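Local coordinates for Iron(3+)-hydroxamate-binding protein FhuD (Bacillus subtilis subsp. subtilis, PDB 3G9Q) that binds iron(3+)-hydroxamate complexes such as ferrichrome and passes them to the membrane permease of the FhuCBGD ABC transporter, at residues Arg16-Ala21 with Asn34-Pro39; Asp73-Trp78 with Lys90-Val95. One frame throughout, in Å; residues are numbered along the deposited sequence.

How the contacts relate
From the N terminus, the chain runs through strand 17-19, helix 25-31 and strand 35-37. Contact 1 closes this first loop by pairing the two strands. The chain then passes helix 64-68, enters strand 74-78, turns through helix 85-91 and returns as strand 94-97. Contact 2 closes that second loop. The loops follow one another and neither nest nor cross. Both belong to one parallel sheet of order 35-37, 17-19, 74-78, 94-97, so contact 1 lies at one border and contact 2 at the other. Strands 17-19 and 74-78 join them in the middle, where Met20 N probably bonds to Ile76 O at 2.8 Å.

Contact 1 of 2, residues Arg16-Ala21 with Asn34-Pro39; sequences RVVVMA and NVVGAP
Val17 and Val19 pair with residues 34-37 through three backbone hydrogen bonds. Val17 N donates to Asn34 O at 3.1 Å. Val17 O accepts from Val36 N at 2.8 Å. Val19 N closes the set on Gly37 O at 3.0 Å. The register slips by one residue between the Val17-Val35 and Val18-Gly37 bridges. This is a beta bulge, and Val36 is the extra residue. Its side chain is therefore turned toward strand 17-19. A weaker CA-H...O contact adds Ala38 CA to Val19 O.

The two strands and helix 25-31 between them form a beta-alpha-beta unit. It lies at one border of the parallel sheet, in a protein of the bacterial solute-binding protein 8 family. Tyr25 and Phe28 of the helix cover Val35.

Apolar contacts fall on both faces of the sheet. On one, Val35 CG1 meets Val19 CG2 at 3.9 Å, the two side chains crossing at about a right angle. On the other, Val36 CG2 touches Val18 CG2 at 3.5 Å. The chi1 of Val36, -53°, sends its two methyls to different partners. CG2 goes to Val18 and CG1 to Arg16.

Val36 CG1 sits over the centre of one guanidinium face of Arg16, 3.7 Å from CZ. The Arg16 chain bends at chi3, 66°, which folds the flat group back over this methyl. Among its polar contacts, Arg16 NE donates to Leu70 O. With an alanine here the guanidinium is gone, which would probably uncover the CG1 side of Val36 and leave Leu70 O without this donor. Asn34, whose O receives Val17 N, also bonds through ND2 to Lys15 O, just ahead of Arg16.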
# COMPACT_ATOMS: atom_id res chain seq x y z
N ARG A 16 6.62 15.85 -18.97
CA ARG A 16 7.71 15.23 -18.22
C ARG A 16 7.58 15.51 -16.73
O ARG A 16 7.85 16.62 -16.27
CB ARG A 16 9.07 15.74 -18.71
CG ARG A 16 9.38 15.47 -20.19
CD ARG A 16 10.75 16.02 -20.53
NE ARG A 16 11.81 15.30 -19.84
CZ ARG A 16 12.30 14.13 -20.24
NH1 ARG A 16 13.26 13.52 -19.56
NH2 ARG A 16 11.83 13.57 -21.34
N VAL A 17 7.18 14.49 -15.97
CA VAL A 17 7.00 14.61 -14.53
C VAL A 17 8.03 13.82 -13.72
O VAL A 17 8.27 12.64 -13.98
CB VAL A 17 5.59 14.13 -14.09
CG1 VAL A 17 5.44 14.27 -12.59
CG2 VAL A 17 4.51 14.94 -14.80
N VAL A 18 8.62 14.48 -12.73
CA VAL A 18 9.58 13.84 -11.84
C VAL A 18 8.85 13.73 -10.50
O VAL A 18 8.45 14.74 -9.90
CB VAL A 18 10.86 14.69 -11.67
CG1 VAL A 18 11.75 14.10 -10.58
CG2 VAL A 18 11.62 14.76 -12.98
N VAL A 19 8.68 12.50 -10.03
CA VAL A 19 7.99 12.23 -8.78
C VAL A 19 8.97 11.84 -7.69
O VAL A 19 9.56 10.77 -7.74
CB VAL A 19 6.98 11.07 -8.97
CG1 VAL A 19 6.21 10.84 -7.69
CG2 VAL A 19 6.04 11.39 -10.11
N MSE A 20 9.17 12.71 -6.71
CA MSE A 20 10.11 12.39 -5.64
C MSE A 20 9.44 11.67 -4.46
O MSE A 20 10.12 11.18 -3.54
CB MSE A 20 10.85 13.65 -5.19
CG MSE A 20 12.05 14.00 -6.09
SE MSE A 20 12.58 15.88 -6.07
CE MSE A 20 13.82 15.88 -4.57
N ALA A 21 8.11 11.59 -4.49
CA ALA A 21 7.35 10.90 -3.44
C ALA A 21 6.99 9.50 -3.96
O ALA A 21 5.95 9.32 -4.58
CB ALA A 21 6.08 11.68 -3.12
N ASN A 34 3.34 10.75 -18.31
CA ASN A 34 4.67 10.24 -18.49
C ASN A 34 5.60 10.71 -17.35
O ASN A 34 5.77 11.92 -17.12
CB ASN A 34 5.18 10.67 -19.86
CG ASN A 34 6.61 10.28 -20.10
OD1 ASN A 34 7.00 9.12 -19.88
ND2 ASN A 34 7.41 11.23 -20.55
N VAL A 35 6.16 9.75 -16.63
CA VAL A 35 7.06 10.05 -15.53
C VAL A 35 8.48 9.75 -15.95
O VAL A 35 8.80 8.66 -16.43
CB VAL A 35 6.69 9.26 -14.26
CG1 VAL A 35 7.68 9.58 -13.13
CG2 VAL A 35 5.28 9.61 -13.84
N VAL A 36 9.34 10.74 -15.74
CA VAL A 36 10.72 10.62 -16.16
C VAL A 36 11.70 10.30 -15.05
O VAL A 36 12.85 9.94 -15.32
CB VAL A 36 11.12 11.90 -16.93
CG1 VAL A 36 10.10 12.14 -18.05
CG2 VAL A 36 11.14 13.10 -15.99
N GLY A 37 11.24 10.40 -13.81
CA GLY A 37 12.08 10.08 -12.66
C GLY A 37 11.28 9.65 -11.44
O GLY A 37 10.17 10.13 -11.20
N ALA A 38 11.84 8.72 -10.67
CA ALA A 38 11.20 8.22 -9.47
C ALA A 38 12.27 7.76 -8.48
O ALA A 38 13.38 7.42 -8.89
CB ALA A 38 10.27 7.06 -9.81
N PRO A 39 11.97 7.78 -7.17
CA PRO A 39 12.92 7.35 -6.14
C PRO A 39 13.18 5.83 -6.18
O PRO A 39 12.52 5.09 -6.93
CB PRO A 39 12.26 7.81 -4.84
CG PRO A 39 10.81 7.83 -5.18
CD PRO A 39 10.78 8.40 -6.56

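Contact 2 of 2, residues Asp73-Trp78 with Lys90-Val95; sequences DLIIVW and KIAPTV
Ile75 uses both its backbone N and O to pair with Pro93 and Val95. Ile75 N donates to Pro93 O at 2.9 Å. Ile75 O receives Val95 N at 2.8 Å. Val77 N reaches Val95 O at 3.2 Å, and this N-H...O bond is close to straight at 172°. Two CA-H...O contacts run beside these bonds, from Leu74 CA to Pro93 O and from Thr94 CA to Ile75 O.

The side chains meet on both faces. Ile75 and Thr94 lie side by side and point the same way, with Thr94 OG1 3.5 Å from Ile75 CB. On the face of Ile76, Val95 CG2 packs against Ile76 CB at 3.5 Å. The chi1 of Val95, -64°, places CG2 between its backbone N and carbonyl carbon, on the side of Ile76. Its other methyl, CG1, meets Leu74 CD1 at 4.0 Å, where the two side chains cross at about a right angle. Ala92 CB rests against the backbone between Asp73 and Leu74.

The bridges Ile75-Thr94 and Ile76-Val95 are parallel. Helix 85-91 connects the strands, so this is a beta-alpha-beta crossover at the border of the four-stranded parallel sheet, where 94-97 is the outermost strand. The helix covers one face: Leu88 touches both Val77 and Thr94.

Further out, Thr94 OG1 donates to Ala92 O at 2.8 Å. That bond fixes the rotation of the hydroxyl side chain and ties it to the turn before the strand. On its far edge, strand 74-78 pairs with strand 17-19, and Leu74 and Ile76 both bond to the Val18 backbone. Asp73 OD2 accepts Arg16 N, so its carboxylate reaches across to the residue just before that strand.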
# COMPACT_ATOMS: atom_id res chain seq x y z
N ASP A 73 8.63 19.34 -16.46
CA ASP A 73 7.69 20.43 -16.59
C ASP A 73 6.78 20.43 -15.36
O ASP A 73 5.87 21.25 -15.23
CB ASP A 73 6.86 20.33 -17.90
CG ASP A 73 6.12 19.00 -18.05
OD1 ASP A 73 5.63 18.45 -17.05
OD2 ASP A 73 5.99 18.52 -19.19
N LEU A 74 7.04 19.50 -14.45
CA LEU A 74 6.30 19.37 -13.21
C LEU A 74 7.02 18.44 -12.20
O LEU A 74 7.48 17.35 -12.57
CB LEU A 74 4.88 18.84 -13.47
CG LEU A 74 4.03 18.59 -12.22
CD1 LEU A 74 3.51 19.92 -11.68
CD2 LEU A 74 2.87 17.68 -12.57
N ILE A 75 7.11 18.89 -10.95
CA ILE A 75 7.75 18.14 -9.87
C ILE A 75 6.79 17.86 -8.74
O ILE A 75 6.05 18.74 -8.31
CB ILE A 75 8.92 18.91 -9.25
CG1 ILE A 75 10.02 19.10 -10.27
CG2 ILE A 75 9.49 18.12 -8.08
CD1 ILE A 75 10.70 17.83 -10.85
N ILE A 76 6.78 16.63 -8.24
CA ILE A 76 5.91 16.37 -7.11
C ILE A 76 6.71 15.80 -5.95
O ILE A 76 7.46 14.84 -6.11
CB ILE A 76 4.71 15.47 -7.50
CG1 ILE A 76 3.96 15.08 -6.24
CG2 ILE A 76 5.16 14.23 -8.26
CD1 ILE A 76 4.52 13.95 -5.33
N VAL A 77 6.57 16.41 -4.77
CA VAL A 77 7.27 15.95 -3.58
C VAL A 77 6.42 16.08 -2.33
O VAL A 77 5.46 16.85 -2.32
CB VAL A 77 8.54 16.77 -3.30
CG1 VAL A 77 9.57 16.54 -4.38
CG2 VAL A 77 8.17 18.25 -3.22
N TRP A 78 6.77 15.35 -1.29
CA TRP A 78 6.02 15.48 -0.05
C TRP A 78 6.47 16.73 0.69
O TRP A 78 7.47 17.36 0.33
CB TRP A 78 6.22 14.25 0.83
CG TRP A 78 5.28 13.11 0.52
CD1 TRP A 78 3.93 13.18 0.36
CD2 TRP A 78 5.64 11.73 0.35
NE1 TRP A 78 3.42 11.93 0.11
CE2 TRP A 78 4.44 11.02 0.10
CE3 TRP A 78 6.85 11.03 0.40
CZ2 TRP A 78 4.43 9.64 -0.11
CZ3 TRP A 78 6.83 9.65 0.19
CH2 TRP A 78 5.63 8.97 -0.07
N LYS A 90 12.30 26.32 -8.68
CA LYS A 90 13.07 27.01 -9.71
C LYS A 90 13.12 26.17 -10.97
O LYS A 90 12.92 26.68 -12.08
CB LYS A 90 14.49 27.28 -9.21
CG LYS A 90 15.01 28.70 -9.50
CD LYS A 90 15.15 28.99 -11.00
CE LYS A 90 15.63 30.42 -11.27
NZ LYS A 90 15.47 30.81 -12.71
N ILE A 91 13.39 24.87 -10.81
CA ILE A 91 13.48 23.98 -11.96
C ILE A 91 12.19 23.90 -12.79
O ILE A 91 12.22 24.11 -14.01
CB ILE A 91 13.87 22.56 -11.53
CG1 ILE A 91 15.21 22.60 -10.80
CG2 ILE A 91 13.94 21.63 -12.75
CD1 ILE A 91 15.13 22.88 -9.36
N ALA A 92 11.07 23.61 -12.13
CA ALA A 92 9.77 23.51 -12.81
C ALA A 92 8.62 23.66 -11.82
O ALA A 92 8.86 23.62 -10.60
CB ALA A 92 9.67 22.15 -13.53
N PRO A 93 7.38 23.86 -12.32
CA PRO A 93 6.21 24.00 -11.43
C PRO A 93 6.23 22.81 -10.46
O PRO A 93 6.14 21.66 -10.88
CB PRO A 93 5.03 23.93 -12.40
CG PRO A 93 5.56 24.55 -13.61
CD PRO A 93 6.97 24.00 -13.73
N THR A 94 6.37 23.10 -9.17
CA THR A 94 6.46 22.06 -8.16
C THR A 94 5.24 22.04 -7.27
O THR A 94 4.72 23.08 -6.89
CB THR A 94 7.72 22.27 -7.30
OG1 THR A 94 8.87 22.19 -8.14
CG2 THR A 94 7.81 21.22 -6.19
N VAL A 95 4.77 20.83 -6.97
CA VAL A 95 3.60 20.69 -6.12
C VAL A 95 3.95 19.95 -4.85
O VAL A 95 4.62 18.91 -4.87
CB VAL A 95 2.49 19.92 -6.83
CG1 VAL A 95 2.01 20.71 -8.02
CG2 VAL A 95 3.00 18.55 -7.25